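Local coordinates for meso-diaminopimelate dehydrogenase (Clostridium tetani, PDB 3WGY), which catalyses, as the wild-type enzyme, the reversible NADP-dependent oxidative deamination of meso-diaminopimelate, and is here a variant crystallised with 4-methyl-2-oxovalerate, at residues I254-T259 / K264-F269; G126-N131 / T146-G151; I119-D124 / V303-I308; N88-F93 / R289-L294. The protein carries 6 engineered substitutions. All coordinates share one frame; numbering follows the deposited sequence.

Contact 1 (I254-T259 / K264-F269)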
loop_
_atom_site.group_PDB
_atom_site.type_symbol
_atom_site.label_atom_id
_atom_site.label_comp_id
_atom_site.label_asym_id
_atom_site.label_seq_id
_atom_site.Cartn_x
_atom_site.Cartn_y
_atom_site.Cartn_z
ATOM N N ILE B 254 8.860 -3.080 -5.405
ATOM C CA ILE B 254 9.196 -1.800 -6.002
ATOM C C ILE B 254 8.718 -1.591 -7.435
ATOM O O ILE B 254 8.962 -2.425 -8.304
ATOM C CB ILE B 254 10.715 -1.605 -5.975
ATOM C CG1 ILE B 254 11.215 -1.648 -4.527
ATOM C CG2 ILE B 254 11.086 -0.318 -6.672
ATOM C CD1 ILE B 254 12.714 -1.720 -4.412
ATOM N N ARG B 255 8.045 -0.475 -7.686
ATOM C CA ARG B 255 7.590 -0.186 -9.040
ATOM C C ARG B 255 8.405 0.987 -9.523
ATOM O O ARG B 255 8.339 2.091 -8.963
ATOM C CB ARG B 255 6.095 0.160 -9.085
ATOM C CG ARG B 255 5.549 0.442 -10.499
ATOM C CD ARG B 255 5.497 -0.820 -11.378
ATOM N NE ARG B 255 4.934 -0.554 -12.707
ATOM C CZ ARG B 255 4.857 -1.453 -13.686
ATOM N NH1 ARG B 255 5.309 -2.687 -13.496
ATOM N NH2 ARG B 255 4.323 -1.119 -14.858
ATOM N N SER B 256 9.207 0.725 -10.545
ATOM C CA SER B 256 10.039 1.747 -11.135
ATOM C C SER B 256 9.393 2.086 -12.463
ATOM O O SER B 256 9.415 1.286 -13.398
ATOM C CB SER B 256 11.457 1.223 -11.376
ATOM O OG SER B 256 12.245 2.223 -12.000
ATOM N N GLY B 257 8.800 3.265 -12.536
ATOM C CA GLY B 257 8.159 3.667 -13.762
ATOM C C GLY B 257 8.735 4.970 -14.244
ATOM O O GLY B 257 9.503 5.630 -13.546
ATOM N N ASN B 258 8.373 5.340 -15.457
ATOM C CA ASN B 258 8.847 6.583 -16.020
ATOM C C ASN B 258 7.625 7.366 -16.454
ATOM O O ASN B 258 6.641 6.785 -16.902
ATOM C CB ASN B 258 9.759 6.309 -17.217
ATOM C CG ASN B 258 9.176 5.284 -18.166
ATOM O OD1 ASN B 258 9.134 4.091 -17.861
ATOM N ND2 ASN B 258 8.716 5.746 -19.321
ATOM N N THR B 259 7.660 8.681 -16.291
ATOM C CA THR B 259 6.530 9.487 -16.718
ATOM C C THR B 259 6.560 9.426 -18.234
ATOM O O THR B 259 7.167 8.528 -18.814
ATOM C CB THR B 259 6.669 10.943 -16.288
ATOM O OG1 THR B 259 7.800 11.527 -16.948
ATOM C CG2 THR B 259 6.851 11.030 -14.788
ATOM N N LYS B 264 11.594 9.949 -13.578
ATOM C CA LYS B 264 11.634 8.696 -12.827
ATOM C C LYS B 264 10.694 8.712 -11.629
ATOM O O LYS B 264 10.860 9.511 -10.715
ATOM C CB LYS B 264 13.066 8.427 -12.357
ATOM C CG LYS B 264 14.092 8.375 -13.493
ATOM C CD LYS B 264 15.515 8.480 -12.952
ATOM C CE LYS B 264 16.569 8.308 -14.049
ATOM N NZ LYS B 264 16.659 6.914 -14.575
ATOM N N GLN B 265 9.709 7.825 -11.634
ATOM C CA GLN B 265 8.750 7.753 -10.537
ATOM C C GLN B 265 8.894 6.384 -9.880
ATOM O O GLN B 265 8.755 5.359 -10.542
ATOM C CB GLN B 265 7.331 7.933 -11.074
ATOM C CG GLN B 265 7.202 9.037 -12.121
ATOM C CD GLN B 265 7.071 10.436 -11.529
ATOM O OE1 GLN B 265 7.929 10.897 -10.770
ATOM N NE2 GLN B 265 5.993 11.123 -11.891
ATOM N N VAL B 266 9.179 6.365 -8.581
ATOM C CA VAL B 266 9.348 5.096 -7.884
ATOM C C VAL B 266 8.465 4.937 -6.654
ATOM O O VAL B 266 8.423 5.811 -5.781
ATOM C CB VAL B 266 10.820 4.885 -7.440
ATOM C CG1 VAL B 266 10.982 3.493 -6.831
ATOM C CG2 VAL B 266 11.766 5.074 -8.626
ATOM N N MET B 267 7.782 3.799 -6.598
ATOM C CA MET B 267 6.907 3.423 -5.497
ATOM C C MET B 267 7.529 2.200 -4.832
ATOM O O MET B 267 8.059 1.299 -5.506
ATOM C CB MET B 267 5.524 3.046 -6.017
ATOM C CG MET B 267 4.824 4.141 -6.810
ATOM S SD MET B 267 3.444 3.452 -7.772
ATOM C CE MET B 267 2.370 2.903 -6.473
ATOM N N GLU B 268 7.471 2.154 -3.511
ATOM C CA GLU B 268 8.032 1.030 -2.790
ATOM C C GLU B 268 7.204 0.662 -1.572
ATOM O O GLU B 268 6.678 1.531 -0.883
ATOM C CB GLU B 268 9.481 1.350 -2.353
ATOM C CG GLU B 268 10.096 0.292 -1.447
ATOM C CD GLU B 268 11.573 0.523 -1.113
ATOM O OE1 GLU B 268 12.080 -0.177 -0.213
ATOM O OE2 GLU B 268 12.229 1.379 -1.740
ATOM N N PHE B 269 7.062 -0.636 -1.340
ATOM C CA PHE B 269 6.366 -1.142 -0.167
ATOM C C PHE B 269 7.318 -2.199 0.366
ATOM O O PHE B 269 7.855 -2.994 -0.408
ATOM C CB PHE B 269 5.036 -1.807 -0.532
ATOM C CG PHE B 269 4.305 -2.391 0.653
ATOM C CD1 PHE B 269 3.552 -1.577 1.498
ATOM C CD2 PHE B 269 4.392 -3.747 0.936
ATOM C CE1 PHE B 269 2.893 -2.118 2.614
ATOM C CE2 PHE B 269 3.742 -4.295 2.042
ATOM C CZ PHE B 269 2.989 -3.476 2.883
#
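Ile254-Thr259 and Lys264-Phe269 meet as the two arms of a beta hairpin, at the tip end of a small antiparallel sheet and against the second subunit. The strand segments run 4.7 Å apart and almost exactly counter to one another. Arg255 with Met267 and Gly257 with Gln265 are hydrogen-bonded pairs, and their four backbone bonds are all of ordinary length, from Arg255 N to Met267 O at 2.8 Å up to Met267 N to Arg255 O at 3.0 Å. CA-H...O contacts supplement them, such as Val266 CA to Arg255 O at 3.3 Å. On the face carrying Ile254, Val266 and Glu268, the isoleucine serves two neighbours with different branches: CG2 slants across Val266 CG1 at 3.8 Å, while CG1 lies alongside Glu268 CG, also at 3.8 Å. With CG anti to the backbone N (chi1 173°) and the rest extended, Glu268 presents its methylenes to Ile254 and carries its carboxylate onward to a salt bridge with Arg184. Arg255 and Met267 touch near their CB atoms on the other face, then diverge toward helix 123-138; the guanidinium of Arg255 bonds to Thr144 and Leu139. Residues Gln265 to Phe269 also pair with an antiparallel strand of the second subunit, making this a beta hairpin whose outer arm carries a continuous sheet across the dimer interface.

Contact 2 (G126-N131 / T146-G151)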
loop_
_atom_site.group_PDB
_atom_site.type_symbol
_atom_site.label_atom_id
_atom_site.label_comp_id
_atom_site.label_asym_id
_atom_site.label_seq_id
_atom_site.Cartn_x
_atom_site.Cartn_y
_atom_site.Cartn_z
ATOM N N GLY B 126 -0.827 -11.635 -0.598
ATOM C CA GLY B 126 -1.511 -10.745 0.318
ATOM C C GLY B 126 -1.096 -9.305 0.098
ATOM O O GLY B 126 -1.372 -8.725 -0.953
ATOM N N LEU B 127 -0.414 -8.724 1.082
ATOM C CA LEU B 127 0.008 -7.334 0.964
ATOM C C LEU B 127 0.934 -7.089 -0.227
ATOM O O LEU B 127 0.799 -6.085 -0.922
ATOM C CB LEU B 127 0.671 -6.872 2.262
ATOM C CG LEU B 127 -0.183 -7.123 3.509
ATOM C CD1 LEU B 127 0.502 -6.512 4.718
ATOM C CD2 LEU B 127 -1.568 -6.518 3.324
ATOM N N PHE B 128 1.873 -7.995 -0.474
ATOM C CA PHE B 128 2.770 -7.795 -1.601
ATOM C C PHE B 128 2.003 -7.804 -2.914
ATOM O O PHE B 128 2.302 -7.029 -3.821
ATOM C CB PHE B 128 3.872 -8.861 -1.605
ATOM C CG PHE B 128 5.004 -8.563 -0.660
ATOM C CD1 PHE B 128 4.899 -7.543 0.278
ATOM C CD2 PHE B 128 6.169 -9.312 -0.696
ATOM C CE1 PHE B 128 5.943 -7.280 1.164
ATOM C CE2 PHE B 128 7.220 -9.053 0.187
ATOM C CZ PHE B 128 7.107 -8.041 1.116
ATOM N N SER B 129 0.999 -8.675 -2.999
ATOM C CA SER B 129 0.165 -8.795 -4.185
ATOM C C SER B 129 -0.532 -7.466 -4.461
ATOM O O SER B 129 -0.542 -6.984 -5.588
ATOM C CB SER B 129 -0.900 -9.882 -3.980
ATOM O OG SER B 129 -0.325 -11.061 -3.444
ATOM N N LEU B 130 -1.116 -6.883 -3.418
ATOM C CA LEU B 130 -1.824 -5.615 -3.553
ATOM C C LEU B 130 -0.896 -4.529 -4.069
ATOM O O LEU B 130 -1.285 -3.716 -4.909
ATOM C CB LEU B 130 -2.398 -5.169 -2.205
ATOM C CG LEU B 130 -3.637 -5.900 -1.687
ATOM C CD1 LEU B 130 -3.778 -5.685 -0.181
ATOM C CD2 LEU B 130 -4.880 -5.389 -2.456
ATOM N N ASN B 131 0.333 -4.511 -3.558
ATOM C CA ASN B 131 1.273 -3.495 -3.976
ATOM C C ASN B 131 1.837 -3.691 -5.366
ATOM O O ASN B 131 2.192 -2.710 -6.018
ATOM C CB ASN B 131 2.383 -3.323 -2.935
ATOM C CG ASN B 131 1.911 -2.503 -1.742
ATOM O OD1 ASN B 131 1.367 -3.034 -0.776
ATOM N ND2 ASN B 131 2.082 -1.200 -1.831
ATOM N N THR B 146 10.042 -7.530 -7.001
ATOM C CA THR B 146 9.742 -8.039 -5.674
ATOM C C THR B 146 10.973 -8.778 -5.153
ATOM O O THR B 146 11.565 -9.600 -5.859
ATOM C CB THR B 146 8.547 -9.020 -5.658
ATOM O OG1 THR B 146 7.392 -8.390 -6.223
ATOM C CG2 THR B 146 8.219 -9.416 -4.230
ATOM N N PHE B 147 11.366 -8.462 -3.927
ATOM C CA PHE B 147 12.513 -9.105 -3.284
ATOM C C PHE B 147 12.003 -9.711 -1.982
ATOM O O PHE B 147 11.142 -9.130 -1.323
ATOM C CB PHE B 147 13.607 -8.087 -2.956
ATOM C CG PHE B 147 14.251 -7.451 -4.159
ATOM C CD1 PHE B 147 13.552 -6.559 -4.952
ATOM C CD2 PHE B 147 15.585 -7.712 -4.466
ATOM C CE1 PHE B 147 14.168 -5.924 -6.033
ATOM C CE2 PHE B 147 16.210 -7.081 -5.544
ATOM C CZ PHE B 147 15.498 -6.185 -6.327
ATOM N N TRP B 148 12.462 -10.813 -1.579
ATOM C CA TRP B 148 12.023 -11.404 -0.330
ATOM C C TRP B 148 13.164 -11.274 0.681
ATOM O O TRP B 148 14.172 -11.976 0.600
ATOM C CB TRP B 148 11.587 -12.850 -0.577
ATOM C CG TRP B 148 10.337 -12.895 -1.438
ATOM C CD1 TRP B 148 9.039 -12.776 -1.012
ATOM C CD2 TRP B 148 10.279 -12.956 -2.873
ATOM N NE1 TRP B 148 8.179 -12.754 -2.092
ATOM C CE2 TRP B 148 8.914 -12.865 -3.244
ATOM C CE3 TRP B 148 11.248 -13.074 -3.881
ATOM C CZ2 TRP B 148 8.494 -12.891 -4.582
ATOM C CZ3 TRP B 148 10.829 -13.098 -5.216
ATOM C CH2 TRP B 148 9.461 -13.007 -5.551
ATOM N N GLY B 149 12.986 -10.308 1.589
ATOM C CA GLY B 149 13.948 -9.969 2.632
ATOM C C GLY B 149 14.561 -11.153 3.317
ATOM O O GLY B 149 14.151 -12.285 3.056
ATOM N N LYS B 150 15.531 -10.915 4.199
ATOM C CA LYS B 150 16.181 -12.030 4.883
ATOM C C LYS B 150 15.171 -12.962 5.554
ATOM O O LYS B 150 14.422 -12.560 6.442
ATOM C CB LYS B 150 17.194 -11.530 5.916
ATOM C CG LYS B 150 17.911 -12.659 6.640
ATOM C CD LYS B 150 19.037 -12.130 7.516
ATOM C CE LYS B 150 19.717 -13.257 8.279
ATOM N NZ LYS B 150 20.927 -12.783 9.012
ATOM N N GLY B 151 15.061 -14.231 5.040
ATOM C CA GLY B 151 14.283 -15.232 5.728
ATOM C C GLY B 151 14.762 -16.605 5.326
ATOM O O GLY B 151 15.530 -16.749 4.371
#
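Phe128 supplies most of what this contact buries, its ring reaching from helix 123-138 toward Thr146 and Trp148. Its CD2 atom meets the methyl of Thr146, CG2, at 4.1 Å on a slanting approach. Trp148 comes from another direction: its NE1 lies near the plane of the phenyl ring, at the edge, 4.2 Å from Phe128 CD2. The indole N-H is not spent on the phenylalanine, because it is hydrogen-bonded to Asp124. Thr146 sets its methyl anti to the backbone N, with OG1 beside that N (chi1 -56°), and this one carbon serves both aromatic residues, lying 3.4 Å above the Trp148 ring plane and offset toward its rim. The hydroxyl, on another branch, bonds to Arg132, on the helix that carries Phe128. In the fold, this is a helix laid against an antiparallel three-stranded sheet: strand 142-147 is an outer strand, and Phe128 also rests on Val253, Phe269 and Leu271 of the other two. The phenyl ring is further engaged by Trp123, edge to face. The next residue, Ser129, accepts from Gly126 N through OG at 2.9 Å in a nearly straight bond (167°), which links it to the backbone near the start of helix 123-138, and OG also bonds to the terminal carboxylate of Leu326 of the second subunit.

Contact 3 (I119-D124 / V303-I308)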
loop_
_atom_site.group_PDB
_atom_site.type_symbol
_atom_site.label_atom_id
_atom_site.label_comp_id
_atom_site.label_asym_id
_atom_site.label_seq_id
_atom_site.Cartn_x
_atom_site.Cartn_y
_atom_site.Cartn_z
ATOM N N ILE B 119 -9.264 -16.294 -0.104
ATOM C CA ILE B 119 -8.086 -17.126 -0.308
ATOM C C ILE B 119 -6.828 -16.291 -0.538
ATOM O O ILE B 119 -6.899 -15.134 -0.953
ATOM C CB ILE B 119 -8.241 -18.047 -1.532
ATOM C CG1 ILE B 119 -8.106 -17.226 -2.813
ATOM C CG2 ILE B 119 -9.612 -18.736 -1.505
ATOM C CD1 ILE B 119 -7.829 -18.054 -4.041
ATOM N N SER B 120 -5.684 -16.898 -0.239
ATOM C CA SER B 120 -4.379 -16.294 -0.447
ATOM C C SER B 120 -4.082 -14.927 0.167
ATOM O O SER B 120 -3.569 -14.034 -0.516
ATOM C CB SER B 120 -4.092 -16.241 -1.950
ATOM O OG SER B 120 -4.168 -17.534 -2.535
ATOM N N THR B 121 -4.395 -14.750 1.444
ATOM C CA THR B 121 -4.077 -13.486 2.097
ATOM C C THR B 121 -2.826 -13.720 2.957
ATOM O O THR B 121 -2.406 -14.863 3.152
ATOM C CB THR B 121 -5.260 -12.960 2.953
ATOM O OG1 THR B 121 -4.963 -11.631 3.407
ATOM C CG2 THR B 121 -5.514 -13.853 4.139
ATOM N N GLY B 122 -2.231 -12.639 3.453
ATOM C CA GLY B 122 -1.015 -12.726 4.248
ATOM C C GLY B 122 -0.108 -11.634 3.702
ATOM O O GLY B 122 -0.631 -10.643 3.175
ATOM N N TRP B 123 1.216 -11.767 3.808
ATOM C CA TRP B 123 2.054 -10.712 3.247
ATOM C C TRP B 123 2.422 -11.012 1.796
ATOM O O TRP B 123 2.525 -10.098 0.987
ATOM C CB TRP B 123 3.295 -10.392 4.118
ATOM C CG TRP B 123 4.233 -11.504 4.528
ATOM C CD1 TRP B 123 4.021 -12.452 5.491
ATOM C CD2 TRP B 123 5.584 -11.696 4.070
ATOM N NE1 TRP B 123 5.157 -13.211 5.668
ATOM C CE2 TRP B 123 6.130 -12.771 4.808
ATOM C CE3 TRP B 123 6.385 -11.061 3.110
ATOM C CZ2 TRP B 123 7.442 -13.227 4.618
ATOM C CZ3 TRP B 123 7.692 -11.516 2.922
ATOM C CH2 TRP B 123 8.205 -12.587 3.673
ATOM N N ASP B 124 2.615 -12.288 1.464
ATOM C CA ASP B 124 2.862 -12.680 0.073
ATOM C C ASP B 124 2.607 -14.166 -0.092
ATOM O O ASP B 124 3.426 -14.996 0.306
ATOM C CB ASP B 124 4.279 -12.355 -0.402
ATOM C CG ASP B 124 4.393 -12.365 -1.932
ATOM O OD1 ASP B 124 3.381 -12.683 -2.602
ATOM O OD2 ASP B 124 5.482 -12.054 -2.469
ATOM N N VAL B 303 -13.062 -14.772 -2.817
ATOM C CA VAL B 303 -12.483 -13.461 -3.099
ATOM C C VAL B 303 -11.023 -13.461 -2.670
ATOM O O VAL B 303 -10.607 -14.287 -1.853
ATOM C CB VAL B 303 -13.199 -12.337 -2.305
ATOM C CG1 VAL B 303 -14.632 -12.181 -2.781
ATOM C CG2 VAL B 303 -13.161 -12.653 -0.817
ATOM N N THR B 304 -10.254 -12.537 -3.237
ATOM C CA THR B 304 -8.849 -12.389 -2.898
ATOM C C THR B 304 -8.699 -10.986 -2.311
ATOM O O THR B 304 -9.647 -10.193 -2.342
ATOM C CB THR B 304 -7.942 -12.512 -4.144
ATOM O OG1 THR B 304 -8.046 -11.326 -4.941
ATOM C CG2 THR B 304 -8.354 -13.713 -4.987
ATOM N N VAL B 305 -7.522 -10.672 -1.776
ATOM C CA VAL B 305 -7.310 -9.346 -1.213
ATOM C C VAL B 305 -7.532 -8.262 -2.269
ATOM O O VAL B 305 -7.869 -7.132 -1.940
ATOM C CB VAL B 305 -5.883 -9.199 -0.640
ATOM C CG1 VAL B 305 -5.694 -10.172 0.505
ATOM C CG2 VAL B 305 -4.843 -9.456 -1.731
ATOM N N LEU B 306 -7.341 -8.621 -3.535
ATOM C CA LEU B 306 -7.510 -7.693 -4.653
ATOM C C LEU B 306 -8.924 -7.137 -4.797
ATOM O O LEU B 306 -9.103 -6.052 -5.351
ATOM C CB LEU B 306 -7.114 -8.372 -5.969
ATOM C CG LEU B 306 -5.632 -8.492 -6.367
ATOM C CD1 LEU B 306 -4.788 -8.921 -5.198
ATOM C CD2 LEU B 306 -5.504 -9.485 -7.518
ATOM N N ASP B 307 -9.918 -7.872 -4.297
ATOM C CA ASP B 307 -11.324 -7.464 -4.383
ATOM C C ASP B 307 -11.844 -6.726 -3.158
ATOM O O ASP B 307 -12.996 -6.302 -3.147
ATOM C CB ASP B 307 -12.240 -8.687 -4.545
ATOM C CG ASP B 307 -11.756 -9.659 -5.589
ATOM O OD1 ASP B 307 -11.595 -9.252 -6.753
ATOM O OD2 ASP B 307 -11.543 -10.842 -5.236
ATOM N N ILE B 308 -11.016 -6.567 -2.132
ATOM C CA ILE B 308 -11.477 -5.939 -0.895
ATOM C C ILE B 308 -10.946 -4.540 -0.581
ATOM O O ILE B 308 -9.749 -4.340 -0.425
ATOM C CB ILE B 308 -11.141 -6.849 0.308
ATOM C CG1 ILE B 308 -11.713 -8.249 0.080
ATOM C CG2 ILE B 308 -11.702 -6.255 1.585
ATOM C CD1 ILE B 308 -11.276 -9.249 1.133
HETATM O O HOH W 1 -5.709 -12.879 -1.584
#
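Ile119 N donates to Val303 O at 3.0 Å, meeting that oxygen almost head-on with a C=O...N angle of 172°. Beyond this backbone bond the side chains touch lightly: Ile119 CG1 passes Thr304 CG2 at 4.1 Å, and Thr121 sets OG1 and CB against a methyl of Val305. One water bridges the two segments. It accepts from Val305 N at 2.9 Å and donates to Ile119 O at 2.6 Å, with a second, weak donation to Ser120 O, so three backbone groups share one molecule. The next shell fixes the turn that follows Val303 and carries Val305. Asp307 folds its carboxylate back to take the N-H of Thr304 on OD2 at 2.9 Å, on the anti side, in a nearly straight bond (175°), while Asp307 N returns a bond to Thr304 O across the short 3-10 turn. On the partner side, Asp91 receives Ser120 N, and helix 99-113 packs on Ile119. Thr121 holds OG1 anti to its backbone N (chi1 -172°), which brings this oxygen to 3.3 Å from Val305 CG1; the same side chain packs on Val283, Leu284 and Tyr287 of helix 276-296. The backbone groups Ile119 N and O, Val303 O and Val305 N are answered by a direct bond and a shared water, whereas the buried hydroxyl of Thr121 has no hydrogen-bonding partner in the model and meets Val305 through van der Waals contact.

Contact 4 (N88-F93 / R289-L294)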
loop_
_atom_site.group_PDB
_atom_site.type_symbol
_atom_site.label_atom_id
_atom_site.label_comp_id
_atom_site.label_asym_id
_atom_site.label_seq_id
_atom_site.Cartn_x
_atom_site.Cartn_y
_atom_site.Cartn_z
ATOM N N ASN B 88 -17.733 -19.301 6.577
ATOM C CA ASN B 88 -17.117 -18.327 5.687
ATOM C C ASN B 88 -15.664 -18.550 6.071
ATOM O O ASN B 88 -15.360 -18.675 7.252
ATOM C CB ASN B 88 -17.541 -16.908 6.051
ATOM C CG ASN B 88 -19.016 -16.672 5.845
ATOM O OD1 ASN B 88 -19.554 -16.943 4.776
ATOM N ND2 ASN B 88 -19.678 -16.152 6.867
ATOM N N THR B 89 -14.762 -18.612 5.107
ATOM C CA THR B 89 -13.379 -18.878 5.467
ATOM C C THR B 89 -12.354 -17.850 5.036
ATOM O O THR B 89 -12.600 -17.035 4.149
ATOM C CB THR B 89 -12.930 -20.216 4.901
ATOM O OG1 THR B 89 -12.951 -20.151 3.469
ATOM C CG2 THR B 89 -13.853 -21.326 5.380
ATOM N N VAL B 90 -11.200 -17.912 5.691
ATOM C CA VAL B 90 -10.066 -17.048 5.411
ATOM C C VAL B 90 -8.839 -17.951 5.445
ATOM O O VAL B 90 -8.611 -18.651 6.432
ATOM C CB VAL B 90 -9.903 -15.942 6.488
ATOM C CG1 VAL B 90 -8.537 -15.276 6.347
ATOM C CG2 VAL B 90 -11.002 -14.897 6.343
ATOM N N ASP B 91 -8.062 -17.960 4.366
ATOM C CA ASP B 91 -6.854 -18.778 4.335
ATOM C C ASP B 91 -5.683 -18.019 3.719
ATOM O O ASP B 91 -5.853 -16.945 3.132
ATOM C CB ASP B 91 -7.083 -20.089 3.572
ATOM C CG ASP B 91 -7.229 -19.890 2.074
ATOM O OD1 ASP B 91 -6.377 -19.199 1.472
ATOM O OD2 ASP B 91 -8.190 -20.443 1.490
ATOM N N SER B 92 -4.490 -18.588 3.847
ATOM C CA SER B 92 -3.288 -17.957 3.321
ATOM C C SER B 92 -2.600 -18.843 2.291
ATOM O O SER B 92 -1.373 -18.839 2.181
ATOM C CB SER B 92 -2.331 -17.663 4.470
ATOM O OG SER B 92 -2.094 -18.851 5.211
ATOM N N PHE B 93 -3.398 -19.612 1.555
ATOM C CA PHE B 93 -2.892 -20.511 0.517
ATOM C C PHE B 93 -1.782 -19.760 -0.216
ATOM O O PHE B 93 -2.043 -18.746 -0.857
ATOM C CB PHE B 93 -4.049 -20.866 -0.424
ATOM C CG PHE B 93 -3.735 -21.956 -1.406
ATOM C CD1 PHE B 93 -3.106 -21.666 -2.616
ATOM C CD2 PHE B 93 -4.080 -23.276 -1.129
ATOM C CE1 PHE B 93 -2.831 -22.676 -3.537
ATOM C CE2 PHE B 93 -3.806 -24.294 -2.048
ATOM C CZ PHE B 93 -3.183 -23.991 -3.251
ATOM N N ARG B 289 -12.154 -9.446 9.686
ATOM C CA ARG B 289 -13.109 -8.375 9.921
ATOM C C ARG B 289 -13.784 -8.024 8.602
ATOM O O ARG B 289 -14.990 -7.790 8.559
ATOM C CB ARG B 289 -12.415 -7.129 10.486
ATOM C CG ARG B 289 -13.383 -5.970 10.727
ATOM C CD ARG B 289 -12.732 -4.775 11.406
ATOM N NE ARG B 289 -12.191 -5.093 12.727
ATOM C CZ ARG B 289 -10.917 -5.361 12.976
ATOM N NH1 ARG B 289 -10.022 -5.353 11.991
ATOM N NH2 ARG B 289 -10.536 -5.644 14.213
ATOM N N ALA B 290 -12.998 -7.995 7.526
ATOM C CA ALA B 290 -13.516 -7.665 6.203
ATOM C C ALA B 290 -14.469 -8.724 5.666
ATOM O O ALA B 290 -15.491 -8.396 5.063
ATOM C CB ALA B 290 -12.370 -7.474 5.226
ATOM N N ILE B 291 -14.122 -9.993 5.862
ATOM C CA ILE B 291 -14.965 -11.080 5.379
ATOM C C ILE B 291 -16.280 -11.098 6.138
ATOM O O ILE B 291 -17.339 -11.341 5.559
ATOM C CB ILE B 291 -14.261 -12.439 5.529
ATOM C CG1 ILE B 291 -12.997 -12.447 4.668
ATOM C CG2 ILE B 291 -15.193 -13.561 5.110
ATOM C CD1 ILE B 291 -13.231 -12.034 3.226
ATOM N N TYR B 292 -16.206 -10.836 7.436
ATOM C CA TYR B 292 -17.397 -10.790 8.265
ATOM C C TYR B 292 -18.324 -9.721 7.696
ATOM O O TYR B 292 -19.514 -9.959 7.504
ATOM C CB TYR B 292 -17.024 -10.445 9.710
ATOM C CG TYR B 292 -18.207 -10.085 10.585
ATOM C CD1 TYR B 292 -18.686 -8.773 10.644
ATOM C CD2 TYR B 292 -18.863 -11.060 11.335
ATOM C CE1 TYR B 292 -19.793 -8.442 11.431
ATOM C CE2 TYR B 292 -19.966 -10.744 12.123
ATOM C CZ TYR B 292 -20.429 -9.435 12.168
ATOM O OH TYR B 292 -21.532 -9.128 12.943
ATOM N N LYS B 293 -17.766 -8.544 7.418
ATOM C CA LYS B 293 -18.552 -7.446 6.873
ATOM C C LYS B 293 -19.173 -7.841 5.542
ATOM O O LYS B 293 -20.371 -7.666 5.335
ATOM C CB LYS B 293 -17.678 -6.205 6.694
ATOM C CG LYS B 293 -17.056 -5.714 7.988
ATOM C CD LYS B 293 -16.385 -4.364 7.809
ATOM C CE LYS B 293 -15.772 -3.880 9.105
ATOM N NZ LYS B 293 -15.306 -2.475 9.004
ATOM N N LEU B 294 -18.358 -8.387 4.642
ATOM C CA LEU B 294 -18.853 -8.803 3.342
ATOM C C LEU B 294 -19.884 -9.925 3.433
ATOM O O LEU B 294 -20.809 -9.983 2.622
ATOM C CB LEU B 294 -17.698 -9.243 2.443
ATOM C CG LEU B 294 -16.844 -8.131 1.823
ATOM C CD1 LEU B 294 -15.701 -8.758 1.056
ATOM C CD2 LEU B 294 -17.693 -7.270 0.897
#
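The carboxamide of Asn88 is the flat group among the touching residues, yet neither its faces nor its edges meet Ile291. The residue touches through its CB, 4.2 Å from Ile291 CG2, while the amide is held by backbone groups of flanking strands and loops: OD1 accepts from Ile116 N and ND2 donates to Asp64 O. Farther along the segment the ring of Phe93 stacks on His102. The tightest packing is that of Val90 CG2 on Ile291 CG1, at 3.6 Å, where two branched side chains pass at a slant. Val90 turns CG1 anti to the backbone N (chi1 167°), placing CG2 beside that N and over the isoleucine. This is the alpha/beta layering of a Rossmann-like domain: strand 88-90 lies inside the parallel sheet, and helix 276-296 covers it, its short segment running roughly counter to the strand, at 156°, with 9.1 Å between axes. Ile291 also rests on Ile116 and Leu118 of the adjoining strand. Next along the chain after Val90, Asp91 OD1 accepts from Phe93 N at 3.0 Å in an Asx turn, the donor lying 41° out of the carboxylate plane, and OD2 bonds to His102.

Overall arrangement
The four contacts form a chain leading from the dimer-forming sheet to the core of the Rossmann-like domain. Contacts 1 and 2, about 16 Å apart between centres, share the three-stranded sheet and touch where Phe269 CE2 packs on Phe128 CE1 at 3.8 Å. Helix 123-138 joins contact 2 to contact 3, and Gly126 O packs on Val305 CG2 at 3.6 Å. Contact 4 lies about 9 Å from contact 3, between centres, tied by Ser120 OG to Phe93 O at 3.0 Å. The side chain of Trp148 is about 10 Å from the bound 2-oxo-4-methylpentanoic acid, whose pocket, Ser153 to His156 with engineered Leu154, follows soon after segment 146-151. Contacts 1 to 3 also touch the second subunit.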